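Local atomic coordinates of anabena Tic22 (Anabaena sp., PDB entry 4EV1), a protein that probably acts as a chaperone in protein transport, as a cyanobacterial member of the Tic22-like family, possibly at the thylakoids. Residues V133-V147 with L161-V175. Numbering follows the deposited sequence.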
loop_
_atom_site.group_PDB
_atom_site.type_symbol
_atom_site.label_atom_id
_atom_site.label_comp_id
_atom_site.label_asym_id
_atom_site.label_seq_id
_atom_site.Cartn_x
_atom_site.Cartn_y
_atom_site.Cartn_z
ATOM N N VAL A 133 -1.865 -5.586 3.188
ATOM C CA VAL A 133 -2.640 -4.373 2.899
ATOM C C VAL A 133 -3.773 -4.782 1.978
ATOM O O VAL A 133 -3.519 -5.308 0.916
ATOM C CB VAL A 133 -1.796 -3.340 2.157
ATOM C CG1 VAL A 133 -2.596 -2.063 1.875
ATOM C CG2 VAL A 133 -0.519 -2.980 2.986
ATOM N N PRO A 134 -5.031 -4.569 2.389
ATOM C CA PRO A 134 -6.087 -5.004 1.471
ATOM C C PRO A 134 -6.256 -4.052 0.290
ATOM O O PRO A 134 -5.776 -2.904 0.327
ATOM C CB PRO A 134 -7.355 -4.996 2.337
ATOM C CG PRO A 134 -7.059 -4.096 3.456
ATOM C CD PRO A 134 -5.555 -4.067 3.664
ATOM N N MET A 135 -6.857 -4.588 -0.765
ATOM C CA MET A 135 -7.321 -3.810 -1.917
ATOM C C MET A 135 -8.721 -4.322 -2.309
ATOM O O MET A 135 -9.098 -5.464 -2.006
ATOM C CB MET A 135 -6.358 -3.957 -3.080
ATOM C CG MET A 135 -4.911 -3.577 -2.757
ATOM S SD MET A 135 -3.853 -3.521 -4.225
ATOM C CE MET A 135 -4.255 -1.945 -4.852
ATOM N N PHE A 136 -9.480 -3.497 -3.008
ATOM C CA PHE A 136 -10.862 -3.796 -3.259
ATOM C C PHE A 136 -11.129 -3.618 -4.716
ATOM O O PHE A 136 -10.781 -2.577 -5.268
ATOM C CB PHE A 136 -11.757 -2.891 -2.429
ATOM C CG PHE A 136 -11.389 -2.878 -0.971
ATOM C CD1 PHE A 136 -10.481 -1.959 -0.483
ATOM C CD2 PHE A 136 -11.921 -3.815 -0.094
ATOM C CE1 PHE A 136 -10.123 -1.949 0.856
ATOM C CE2 PHE A 136 -11.577 -3.800 1.253
ATOM C CZ PHE A 136 -10.670 -2.859 1.723
ATOM N N ALA A 137 -11.758 -4.631 -5.337
ATOM C CA ALA A 137 -12.014 -4.564 -6.767
ATOM C C ALA A 137 -13.469 -4.916 -6.997
ATOM O O ALA A 137 -13.982 -5.905 -6.427
ATOM C CB ALA A 137 -11.082 -5.524 -7.532
ATOM N N VAL A 138 -14.134 -4.100 -7.809
ATOM C CA VAL A 138 -15.544 -4.306 -8.101
ATOM C C VAL A 138 -15.722 -5.304 -9.234
ATOM O O VAL A 138 -15.031 -5.228 -10.239
ATOM C CB VAL A 138 -16.223 -2.990 -8.438
ATOM C CG1 VAL A 138 -17.699 -3.206 -8.911
ATOM C CG2 VAL A 138 -16.151 -2.104 -7.210
ATOM N N ARG A 139 -16.646 -6.238 -9.051
ATOM C CA ARG A 139 -16.898 -7.256 -10.073
ATOM C C ARG A 139 -18.339 -7.189 -10.457
ATOM O O ARG A 139 -19.184 -6.832 -9.634
ATOM C CB ARG A 139 -16.615 -8.652 -9.547
ATOM C CG ARG A 139 -15.228 -8.862 -8.989
ATOM C CD ARG A 139 -15.044 -10.311 -8.622
ATOM N NE ARG A 139 -15.728 -10.667 -7.387
ATOM C CZ ARG A 139 -15.477 -11.767 -6.678
ATOM N NH1 ARG A 139 -14.553 -12.638 -7.072
ATOM N NH2 ARG A 139 -16.153 -11.988 -5.555
ATOM N N PHE A 140 -18.620 -7.537 -11.704
ATOM C CA PHE A 140 -19.999 -7.638 -12.182
ATOM C C PHE A 140 -20.814 -8.674 -11.362
ATOM O O PHE A 140 -22.018 -8.486 -11.118
ATOM C CB PHE A 140 -20.017 -7.991 -13.677
ATOM C CG PHE A 140 -19.540 -6.873 -14.580
ATOM C CD1 PHE A 140 -20.315 -5.727 -14.758
ATOM C CD2 PHE A 140 -18.333 -6.953 -15.229
ATOM C CE1 PHE A 140 -19.867 -4.678 -15.558
ATOM C CE2 PHE A 140 -17.887 -5.911 -16.038
ATOM C CZ PHE A 140 -18.650 -4.786 -16.209
ATOM N N ALA A 141 -20.150 -9.754 -10.958
ATOM C CA ALA A 141 -20.731 -10.780 -10.091
ATOM C C ALA A 141 -19.579 -11.638 -9.588
ATOM O O ALA A 141 -18.516 -11.628 -10.198
ATOM C CB ALA A 141 -21.766 -11.649 -10.862
ATOM N N PRO A 142 -19.769 -12.370 -8.473
ATOM C CA PRO A 142 -18.684 -13.188 -7.906
ATOM C C PRO A 142 -17.951 -14.057 -8.931
ATOM O O PRO A 142 -16.747 -14.263 -8.824
ATOM C CB PRO A 142 -19.400 -14.062 -6.870
ATOM C CG PRO A 142 -20.587 -13.244 -6.446
ATOM C CD PRO A 142 -21.002 -12.451 -7.671
ATOM N N ASP A 143 -18.691 -14.533 -9.928
ATOM C CA ASP A 143 -18.170 -15.413 -10.988
ATOM C C ASP A 143 -17.907 -14.667 -12.299
ATOM O O ASP A 143 -17.724 -15.289 -13.352
ATOM C CB ASP A 143 -19.187 -16.541 -11.248
ATOM C CG ASP A 143 -20.618 -16.044 -11.177
ATOM O OD1 ASP A 143 -21.021 -15.221 -12.033
ATOM O OD2 ASP A 143 -21.325 -16.440 -10.226
ATOM N N GLN A 144 -17.890 -13.341 -12.259
ATOM C CA GLN A 144 -17.754 -12.565 -13.491
ATOM C C GLN A 144 -16.543 -11.617 -13.408
ATOM O O GLN A 144 -15.812 -11.661 -12.429
ATOM C CB GLN A 144 -19.098 -11.889 -13.818
ATOM C CG GLN A 144 -20.108 -12.908 -14.437
ATOM C CD GLN A 144 -21.549 -12.413 -14.536
ATOM O OE1 GLN A 144 -21.888 -11.299 -14.098
ATOM N NE2 GLN A 144 -22.407 -13.243 -15.123
ATOM N N GLY A 145 -16.306 -10.821 -14.450
ATOM C CA GLY A 145 -15.064 -10.061 -14.594
ATOM C C GLY A 145 -15.024 -8.784 -13.781
ATOM O O GLY A 145 -16.020 -8.396 -13.165
ATOM N N TYR A 146 -13.861 -8.135 -13.782
ATOM C CA TYR A 146 -13.655 -6.868 -13.093
ATOM C C TYR A 146 -14.234 -5.754 -13.949
ATOM O O TYR A 146 -14.011 -5.735 -15.159
ATOM C CB TYR A 146 -12.164 -6.632 -12.835
ATOM C CG TYR A 146 -11.657 -7.715 -11.981
ATOM C CD1 TYR A 146 -11.915 -7.703 -10.633
ATOM C CD2 TYR A 146 -11.006 -8.814 -12.523
ATOM C CE1 TYR A 146 -11.508 -8.729 -9.826
ATOM C CE2 TYR A 146 -10.605 -9.861 -11.718
ATOM C CZ TYR A 146 -10.866 -9.815 -10.375
ATOM O OH TYR A 146 -10.476 -10.831 -9.552
ATOM N N VAL A 147 -14.965 -4.848 -13.297
ATOM C CA VAL A 147 -15.583 -3.701 -13.939
ATOM C C VAL A 147 -14.514 -2.662 -14.261
ATOM O O VAL A 147 -13.784 -2.236 -13.364
ATOM C CB VAL A 147 -16.666 -3.019 -13.019
ATOM C CG1 VAL A 147 -17.189 -1.738 -13.656
ATOM C CG2 VAL A 147 -17.804 -3.960 -12.724
ATOM N N LEU A 161 -7.919 -0.955 -8.828
ATOM C CA LEU A 161 -7.833 -1.623 -7.545
ATOM C C LEU A 161 -7.689 -0.574 -6.400
ATOM O O LEU A 161 -6.697 0.163 -6.292
ATOM C CB LEU A 161 -6.696 -2.622 -7.539
ATOM C CG LEU A 161 -6.571 -3.554 -8.748
ATOM C CD1 LEU A 161 -5.313 -4.431 -8.647
ATOM C CD2 LEU A 161 -7.805 -4.392 -8.877
ATOM N N PHE A 162 -8.705 -0.499 -5.553
ATOM C CA PHE A 162 -8.772 0.555 -4.557
ATOM C C PHE A 162 -8.112 0.139 -3.270
ATOM O O PHE A 162 -8.355 -0.963 -2.749
ATOM C CB PHE A 162 -10.219 0.946 -4.281
ATOM C CG PHE A 162 -10.959 1.429 -5.514
ATOM C CD1 PHE A 162 -10.781 2.737 -5.990
ATOM C CD2 PHE A 162 -11.791 0.578 -6.210
ATOM C CE1 PHE A 162 -11.456 3.176 -7.137
ATOM C CE2 PHE A 162 -12.475 1.008 -7.339
ATOM C CZ PHE A 162 -12.312 2.295 -7.805
ATOM N N LEU A 163 -7.323 1.044 -2.718
ATOM C CA LEU A 163 -6.774 0.841 -1.382
ATOM C C LEU A 163 -7.816 1.201 -0.308
ATOM O O LEU A 163 -7.660 0.839 0.879
ATOM C CB LEU A 163 -5.508 1.662 -1.186
ATOM C CG LEU A 163 -4.159 1.117 -1.671
ATOM C CD1 LEU A 163 -3.789 -0.198 -0.913
ATOM C CD2 LEU A 163 -4.090 0.926 -3.176
ATOM N N SER A 164 -8.882 1.887 -0.717
ATOM C CA SER A 164 -9.929 2.241 0.192
ATOM C C SER A 164 -11.309 1.681 -0.198
ATOM O O SER A 164 -11.804 1.921 -1.291
ATOM C CB SER A 164 -9.984 3.750 0.321
ATOM O OG SER A 164 -10.919 4.035 1.305
ATOM N N LYS A 165 -11.916 0.968 0.726
ATOM C CA LYS A 165 -13.185 0.331 0.479
ATOM C C LYS A 165 -14.279 1.282 0.080
ATOM O O LYS A 165 -15.052 0.955 -0.740
ATOM C CB LYS A 165 -13.609 -0.513 1.648
ATOM C CG LYS A 165 -14.747 -1.380 1.365
ATOM C CD LYS A 165 -15.427 -1.637 2.590
ATOM C CE LYS A 165 -16.866 -1.387 2.422
ATOM N NZ LYS A 165 -17.461 -2.677 2.067
ATOM N N GLN A 166 -14.310 2.460 0.669
ATOM C CA GLN A 166 -15.311 3.481 0.342
ATOM C C GLN A 166 -15.277 3.874 -1.128
ATOM O O GLN A 166 -16.325 4.104 -1.731
ATOM C CB GLN A 166 -15.177 4.734 1.232
ATOM C CG GLN A 166 -13.928 5.537 0.916
ATOM C CD GLN A 166 -13.599 6.601 1.963
ATOM O OE1 GLN A 166 -14.302 7.619 2.060
ATOM N NE2 GLN A 166 -12.496 6.393 2.710
ATOM N N ASP A 167 -14.089 3.917 -1.721
ATOM C CA ASP A 167 -13.966 4.201 -3.147
ATOM C C ASP A 167 -14.529 3.035 -3.981
ATOM O O ASP A 167 -15.136 3.273 -5.008
ATOM C CB ASP A 167 -12.512 4.422 -3.573
ATOM C CG ASP A 167 -11.952 5.742 -3.094
ATOM O OD1 ASP A 167 -12.614 6.799 -3.249
ATOM O OD2 ASP A 167 -10.849 5.709 -2.556
ATOM N N ALA A 168 -14.291 1.792 -3.561
ATOM C CA ALA A 168 -14.892 0.630 -4.259
ATOM C C ALA A 168 -16.414 0.629 -4.084
ATOM O O ALA A 168 -17.138 0.284 -5.029
ATOM C CB ALA A 168 -14.319 -0.681 -3.780
ATOM N N GLN A 169 -16.911 1.003 -2.903
ATOM C CA GLN A 169 -18.372 1.008 -2.673
ATOM C C GLN A 169 -19.025 2.020 -3.594
ATOM O O GLN A 169 -20.155 1.812 -4.067
ATOM C CB GLN A 169 -18.738 1.311 -1.209
ATOM C CG GLN A 169 -19.004 0.067 -0.328
ATOM C CD GLN A 169 -20.365 -0.608 -0.591
ATOM O OE1 GLN A 169 -20.459 -1.842 -0.620
ATOM N NE2 GLN A 169 -21.409 0.193 -0.788
ATOM N N GLY A 170 -18.307 3.109 -3.858
ATOM C CA GLY A 170 -18.768 4.124 -4.797
ATOM C C GLY A 170 -18.999 3.567 -6.182
ATOM O O GLY A 170 -20.064 3.774 -6.750
ATOM N N LEU A 171 -18.004 2.862 -6.728
ATOM C CA LEU A 171 -18.126 2.212 -8.047
ATOM C C LEU A 171 -19.176 1.105 -8.062
ATOM O O LEU A 171 -19.958 1.005 -9.006
ATOM C CB LEU A 171 -16.787 1.629 -8.501
ATOM C CG LEU A 171 -16.733 0.969 -9.898
ATOM C CD1 LEU A 171 -17.134 1.914 -11.024
ATOM C CD2 LEU A 171 -15.321 0.452 -10.140
ATOM N N LEU A 172 -19.211 0.296 -7.001
ATOM C CA LEU A 172 -20.261 -0.710 -6.846
ATOM C C LEU A 172 -21.642 -0.076 -7.066
ATOM O O LEU A 172 -22.420 -0.541 -7.904
ATOM C CB LEU A 172 -20.208 -1.358 -5.467
ATOM C CG LEU A 172 -21.267 -2.429 -5.218
ATOM C CD1 LEU A 172 -21.243 -3.432 -6.351
ATOM C CD2 LEU A 172 -21.046 -3.090 -3.873
ATOM N N GLY A 173 -21.899 1.011 -6.336
ATOM C CA GLY A 173 -23.143 1.787 -6.454
ATOM C C GLY A 173 -23.499 2.184 -7.881
ATOM O O GLY A 173 -24.670 2.147 -8.251
ATOM N N GLN A 174 -22.499 2.531 -8.694
ATOM C CA GLN A 174 -22.730 2.901 -10.110
ATOM C C GLN A 174 -23.048 1.696 -10.999
ATOM O O GLN A 174 -23.720 1.839 -12.017
ATOM C CB GLN A 174 -21.529 3.634 -10.709
ATOM C CG GLN A 174 -21.299 5.038 -10.164
ATOM C CD GLN A 174 -19.923 5.589 -10.515
ATOM O OE1 GLN A 174 -19.534 5.633 -11.681
ATOM N NE2 GLN A 174 -19.179 6.018 -9.502
ATOM N N VAL A 175 -22.550 0.524 -10.619
ATOM C CA VAL A 175 -22.698 -0.695 -11.419
ATOM C C VAL A 175 -23.956 -1.494 -11.020
ATOM O O VAL A 175 -24.526 -2.227 -11.832
ATOM C CB VAL A 175 -21.428 -1.591 -11.265
ATOM C CG1 VAL A 175 -21.622 -2.946 -11.930
ATOM C CG2 VAL A 175 -20.218 -0.896 -11.828
HETATM O O HOH W 1 -5.982 -0.911 2.256
#
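A single antiparallel bridge between Phe136 and Phe162 joins strand 134-139 to the end of strand 156-162, just before the chain turns into helix 165-175. The pair is of the hydrogen-bonded kind: Phe136 N gives a 2.8 Å bond to Phe162 O, in the plane of that carbonyl, and Phe162 N returns a straighter one of 3.0 Å to Phe136 O. Beyond the bridge, one water donates to both Pro134 O and Leu163 O, continuing the link where the backbones part. The Phe136 ring reaches the first turn of the helix because its CG lies anti to the carbonyl carbon (chi1 -51°). Lys165 CB sits 3.7 Å from the ring centroid, a CH-pi contact almost on the normal, while Leu163 O meets the ring edge in plane. Replacing Phe136 by an alanine would probably open a gap beneath the Lys165 methylenes and remove packing against Leu119 of helix 110-121.

Helix 165-175 packs on one face of the two-stranded antiparallel sheet of 134-139 and 183-188, running almost parallel to strand 134-139, 2° between their directions and 7.9 Å between their axes. Glu112 of helix 110-121 is hydrogen-bonded to both Ser164 OG, at the N-cap, and Lys165 N. Along the buried interface Phe136 CB touches Ala168 CB, and Val138 CB lies 3.9 Å from Leu171 CD2. Farther on, the Val147 and Val175 side chains run antiparallel alongside each other, Val147 CG1 coming 3.6 Å from Val175 CG2. Across the sheet from the helix, Met135, bent at chi3 (81°), has its CE pressed against Leu163 CD2 at 3.3 Å, closer than usual for two carbons, and Ala137 CB meets Leu161 CD2, near helix 189-198.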